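Putative nucleoprotein (Infectious salmon anemia virus, PDB 4EWC) encapsidates the negative-strand RNA genome of this orthomyxovirus, forming the ribonucleoprotein that serves as template for transcription and replication. Local coordinates at residues 394-399 with 424-429; 428-433 with 490-495. One frame throughout, in Å; residues are numbered along the deposited sequence.

Contact 1: 394-399 with 424-429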
loop_
_atom_site.group_PDB
_atom_site.type_symbol
_atom_site.label_atom_id
_atom_site.label_comp_id
_atom_site.label_asym_id
_atom_site.label_seq_id
_atom_site.Cartn_x
_atom_site.Cartn_y
_atom_site.Cartn_z
ATOM N N ILE A 394 11.660 10.649 -22.132
ATOM C CA ILE A 394 12.250 10.980 -23.417
ATOM C C ILE A 394 12.758 12.414 -23.474
ATOM O O ILE A 394 13.937 12.651 -23.731
ATOM C CB ILE A 394 11.240 10.704 -24.563
ATOM C CG1 ILE A 394 10.940 9.212 -24.628
ATOM C CG2 ILE A 394 11.783 11.186 -25.898
ATOM C CD1 ILE A 394 12.195 8.357 -24.805
ATOM N N SER A 395 11.861 13.358 -23.213
ATOM C CA SER A 395 12.211 14.785 -23.190
ATOM C C SER A 395 13.377 15.073 -22.269
ATOM O O SER A 395 14.332 15.752 -22.663
ATOM C CB SER A 395 11.012 15.645 -22.803
ATOM O OG SER A 395 10.130 15.775 -23.897
ATOM N N SER A 396 13.297 14.547 -21.050
ATOM C CA SER A 396 14.381 14.685 -20.081
ATOM C C SER A 396 15.687 14.237 -20.711
ATOM O O SER A 396 16.705 14.911 -20.618
ATOM C CB SER A 396 14.087 13.864 -18.828
ATOM O OG SER A 396 12.999 14.424 -18.100
ATOM N N LEU A 397 15.630 13.092 -21.378
ATOM C CA LEU A 397 16.799 12.490 -22.006
ATOM C C LEU A 397 17.366 13.399 -23.119
ATOM O O LEU A 397 18.568 13.637 -23.174
ATOM C CB LEU A 397 16.424 11.109 -22.537
ATOM C CG LEU A 397 17.449 10.019 -22.864
ATOM C CD1 LEU A 397 18.613 10.017 -21.904
ATOM C CD2 LEU A 397 16.771 8.649 -22.854
HETATM N N MSE A 398 16.490 13.943 -23.953
HETATM C CA MSE A 398 16.906 14.854 -25.001
HETATM C C MSE A 398 17.521 16.099 -24.419
HETATM O O MSE A 398 18.574 16.546 -24.912
HETATM C CB MSE A 398 15.696 15.199 -25.857
HETATM C CG MSE A 398 15.437 14.095 -26.875
HETATM SE SE MSE A 398 13.665 14.326 -27.695
HETATM C CE MSE A 398 14.236 15.090 -29.411
HETATM N N MSE A 399 16.903 16.672 -23.393
HETATM C CA MSE A 399 17.438 17.871 -22.734
HETATM C C MSE A 399 18.830 17.618 -22.155
HETATM O O MSE A 399 19.735 18.426 -22.307
HETATM C CB MSE A 399 16.518 18.331 -21.593
HETATM C CG MSE A 399 15.324 19.134 -22.013
HETATM SE SE MSE A 399 14.208 19.600 -20.441
HETATM C CE MSE A 399 15.573 20.532 -19.375
ATOM N N ARG A 424 16.728 13.767 -11.955
ATOM C CA ARG A 424 17.016 14.850 -11.025
ATOM C C ARG A 424 17.642 16.059 -11.736
ATOM O O ARG A 424 17.335 17.210 -11.408
ATOM C CB ARG A 424 17.906 14.368 -9.878
ATOM C CG ARG A 424 17.312 13.231 -9.076
ATOM C CD ARG A 424 18.152 12.868 -7.866
ATOM N NE ARG A 424 17.735 11.584 -7.331
ATOM C CZ ARG A 424 18.270 10.420 -7.689
ATOM N NH1 ARG A 424 19.262 10.380 -8.572
ATOM N NH2 ARG A 424 17.819 9.286 -7.154
ATOM N N GLU A 425 18.485 15.790 -12.734
ATOM C CA GLU A 425 19.238 16.842 -13.423
ATOM C C GLU A 425 18.404 17.726 -14.353
ATOM O O GLU A 425 18.384 18.947 -14.197
ATOM C CB GLU A 425 20.422 16.253 -14.195
ATOM C CG GLU A 425 21.555 17.250 -14.482
ATOM C CD GLU A 425 21.246 18.273 -15.591
ATOM O OE1 GLU A 425 20.551 17.921 -16.584
ATOM O OE2 GLU A 425 21.722 19.430 -15.472
ATOM N N ALA A 426 17.740 17.123 -15.335
ATOM C CA ALA A 426 16.969 17.906 -16.294
ATOM C C ALA A 426 15.749 18.566 -15.647
ATOM O O ALA A 426 15.335 18.231 -14.530
ATOM C CB ALA A 426 16.551 17.067 -17.485
ATOM N N LYS A 427 15.197 19.525 -16.377
ATOM C CA LYS A 427 14.058 20.293 -15.937
ATOM C C LYS A 427 12.909 20.039 -16.907
ATOM O O LYS A 427 12.541 20.905 -17.702
ATOM C CB LYS A 427 14.412 21.775 -15.848
ATOM C CG LYS A 427 15.288 22.124 -14.636
ATOM C CD LYS A 427 15.865 23.545 -14.722
ATOM C CE LYS A 427 16.654 23.927 -13.463
ATOM N NZ LYS A 427 17.778 22.990 -13.149
ATOM N N LEU A 428 12.363 18.824 -16.830
ATOM C CA LEU A 428 11.232 18.400 -17.635
ATOM C C LEU A 428 10.017 19.274 -17.368
ATOM O O LEU A 428 9.811 19.765 -16.250
ATOM C CB LEU A 428 10.896 16.931 -17.322
ATOM C CG LEU A 428 9.648 16.342 -17.999
ATOM C CD1 LEU A 428 9.791 16.364 -19.517
ATOM C CD2 LEU A 428 9.364 14.948 -17.508
ATOM N N LYS A 429 9.221 19.481 -18.404
ATOM C CA LYS A 429 7.958 20.177 -18.239
ATOM C C LYS A 429 6.823 19.323 -18.794
ATOM O O LYS A 429 7.044 18.392 -19.573
ATOM C CB LYS A 429 8.004 21.548 -18.910
ATOM C CG LYS A 429 9.012 22.467 -18.264
ATOM C CD LYS A 429 8.717 23.910 -18.527
ATOM C CE LYS A 429 9.985 24.735 -18.444
ATOM N NZ LYS A 429 10.899 24.445 -19.607
#
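M399, a selenomethionine here, lays the end of its side chain against the backbone of K427, and of all the residues in this contact it has the most surface buried. Its CG stands beside the backbone N (chi1 -81°), the next bond is extended, and a bend at chi3 (57°) turns CE in over the loop. M399 SE lies 3.5 Å from K427 O, and M399 CE rests against the same backbone, with A426 CB 4.1 Å from M399 CE as its apolar neighbour. A flexible, unbranched apolar side chain suits this place, because it can bend near its end to lie along the loop backbone.

The loop belongs to a helix-to-strand connection in the C-terminal region of the nucleoprotein: A426 is the first residue after helix 417-425 to leave helical geometry, and strand 429-432 follows almost at once. The small methyl of A426 lets the chain pass close to helix 394-402, with A426 CB 3.8 Å from S396 O.

L428 packs on two successive serines of that helix. Its CB and CD2 face S396 OG, which lies 3.4 Å from L428 CB, and S395 CB packs on L428 CD1 at 3.6 Å. Serines are short enough for the leucine to come close to the helix; W174 of helix 174-188 also touches L428. The buried hydroxyl of S395 is satisfied by a hydrogen bond to M171 O.

Contact 2: 428-433 with 490-495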
loop_
_atom_site.group_PDB
_atom_site.type_symbol
_atom_site.label_atom_id
_atom_site.label_comp_id
_atom_site.label_asym_id
_atom_site.label_seq_id
_atom_site.Cartn_x
_atom_site.Cartn_y
_atom_site.Cartn_z
ATOM N N LEU A 428 12.363 18.824 -16.830
ATOM C CA LEU A 428 11.232 18.400 -17.635
ATOM C C LEU A 428 10.017 19.274 -17.368
ATOM O O LEU A 428 9.811 19.765 -16.250
ATOM C CB LEU A 428 10.896 16.931 -17.322
ATOM C CG LEU A 428 9.648 16.342 -17.999
ATOM C CD1 LEU A 428 9.791 16.364 -19.517
ATOM C CD2 LEU A 428 9.364 14.948 -17.508
ATOM N N LYS A 429 9.221 19.481 -18.404
ATOM C CA LYS A 429 7.958 20.177 -18.239
ATOM C C LYS A 429 6.823 19.323 -18.794
ATOM O O LYS A 429 7.044 18.392 -19.573
ATOM C CB LYS A 429 8.004 21.548 -18.910
ATOM C CG LYS A 429 9.012 22.467 -18.264
ATOM C CD LYS A 429 8.717 23.910 -18.527
ATOM C CE LYS A 429 9.985 24.735 -18.444
ATOM N NZ LYS A 429 10.899 24.445 -19.607
ATOM N N VAL A 430 5.608 19.616 -18.370
ATOM C CA VAL A 430 4.481 18.808 -18.798
ATOM C C VAL A 430 3.235 19.676 -18.967
ATOM O O VAL A 430 3.108 20.717 -18.333
ATOM C CB VAL A 430 4.236 17.621 -17.815
ATOM C CG1 VAL A 430 3.842 18.131 -16.436
ATOM C CG2 VAL A 430 3.210 16.653 -18.366
ATOM N N GLY A 431 2.351 19.262 -19.865
ATOM C CA GLY A 431 1.062 19.894 -20.007
ATOM C C GLY A 431 0.050 19.160 -19.155
ATOM O O GLY A 431 -0.063 17.937 -19.254
ATOM N N VAL A 432 -0.676 19.888 -18.310
ATOM C CA VAL A 432 -1.641 19.251 -17.424
ATOM C C VAL A 432 -2.979 19.989 -17.415
ATOM O O VAL A 432 -3.066 21.150 -17.807
ATOM C CB VAL A 432 -1.095 19.095 -15.977
ATOM C CG1 VAL A 432 0.022 18.055 -15.921
ATOM C CG2 VAL A 432 -0.606 20.419 -15.443
ATOM N N ASN A 433 -4.024 19.300 -16.973
ATOM C CA ASN A 433 -5.363 19.853 -16.993
ATOM C C ASN A 433 -6.278 19.150 -15.978
ATOM O O ASN A 433 -5.796 18.425 -15.115
ATOM C CB ASN A 433 -5.929 19.845 -18.418
ATOM C CG ASN A 433 -6.186 18.441 -18.965
ATOM O OD1 ASN A 433 -6.551 17.524 -18.234
ATOM N ND2 ASN A 433 -6.027 18.285 -20.272
ATOM N N GLN A 490 3.205 23.319 -16.717
ATOM C CA GLN A 490 4.022 23.568 -15.549
ATOM C C GLN A 490 5.107 22.532 -15.391
ATOM O O GLN A 490 5.217 21.600 -16.173
ATOM C CB GLN A 490 3.181 23.661 -14.285
ATOM C CG GLN A 490 2.076 22.641 -14.202
ATOM C CD GLN A 490 1.111 22.973 -13.092
ATOM O OE1 GLN A 490 0.279 22.153 -12.697
ATOM N NE2 GLN A 490 1.224 24.188 -12.570
ATOM N N GLY A 491 5.949 22.746 -14.389
ATOM C CA GLY A 491 7.149 21.959 -14.212
ATOM C C GLY A 491 6.900 20.584 -13.646
ATOM O O GLY A 491 6.124 20.415 -12.708
ATOM N N LEU A 492 7.573 19.597 -14.222
ATOM C CA LEU A 492 7.503 18.232 -13.732
ATOM C C LEU A 492 8.796 17.904 -13.005
ATOM O O LEU A 492 9.671 17.240 -13.550
ATOM C CB LEU A 492 7.288 17.262 -14.891
ATOM C CG LEU A 492 6.927 15.808 -14.579
ATOM C CD1 LEU A 492 6.603 15.596 -13.110
ATOM C CD2 LEU A 492 5.778 15.345 -15.457
ATOM N N ARG A 493 8.912 18.386 -11.773
ATOM C CA ARG A 493 10.108 18.170 -10.974
ATOM C C ARG A 493 10.238 16.703 -10.600
ATOM O O ARG A 493 9.262 16.066 -10.216
ATOM C CB ARG A 493 10.078 19.040 -9.717
ATOM N N LEU A 494 11.448 16.170 -10.715
ATOM C CA LEU A 494 11.671 14.757 -10.481
ATOM C C LEU A 494 12.895 14.514 -9.620
ATOM O O LEU A 494 13.589 13.512 -9.776
ATOM C CB LEU A 494 11.849 14.008 -11.800
ATOM C CG LEU A 494 10.675 13.838 -12.754
ATOM C CD1 LEU A 494 11.111 13.096 -14.024
ATOM C CD2 LEU A 494 9.535 13.087 -12.062
ATOM N N SER A 495 13.176 15.431 -8.710
ATOM C CA SER A 495 14.079 15.098 -7.619
ATOM C C SER A 495 13.265 14.190 -6.711
ATOM O O SER A 495 12.058 14.016 -6.920
ATOM C CB SER A 495 14.548 16.356 -6.887
ATOM O OG SER A 495 13.510 17.310 -6.739
HETATM O O HOH W 1 12.575 17.433 -13.829
#
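L428 and L492 lie side by side and point the same way, next to a short two-stranded antiparallel sheet made by strands 429-432 and 488-491. L428 CD2 rests 3.9 Å from L492 CG, and L494 CD1 comes up to the same methyl from further along the chain. V430 meets L492 at a slant: L492 CD2 sits 3.5 Å from V430 CG1. L492 already points toward 428-433, and its chi1 of -169° swings CG away from its own N, leaving CD2 against the valine. M438 of helix 438-449 touches V430 and L492, while W174 of helix 174-188 touches V430 and L428; branched aliphatic residues suit such a buried place, having no need of polar partners.

At the other end V432 and Q490 cross at about a right angle. Q490 CG is set between the backbone N and the carbonyl carbon (chi1 41°), and the extended remainder brings Q490 OE1 to 3.4 Å from V432 CG2. Q490 CG lies against the same methyl of the buried valine, at 3.7 Å from V432 CG2.

The backbones join through V430 and Q490, a hydrogen-bonded pair with bonds in both directions: V430 N to Q490 O is nearly straight, and Q490 N to V430 O is more bent (135° at the hydrogen). K429 and G491 form the neighbouring non-hydrogen-bonded pair. Beyond it, L492 N donates to L428 O at 3.0 Å, reaching the oxygen from above the carbonyl plane.

The two contacts share L428 and K429. Their centres lie about 10 Å apart, each about 22 Å from the centre of the chain and on the same side of it, with helix 417-425 leading through its loop into strand 429-432. Contact 1 is partly buried and sets that loop against helix 394-402 by van der Waals packing on side chains and backbone, without hydrogen bonds between its segments; contact 2 is buried and adds the backbone hydrogen bonds of strand pairing. L428 works in both: its side chain touches the serines of contact 1 and the leucines of contact 2. R424 CG also packs on L494 O, 3.8 Å away.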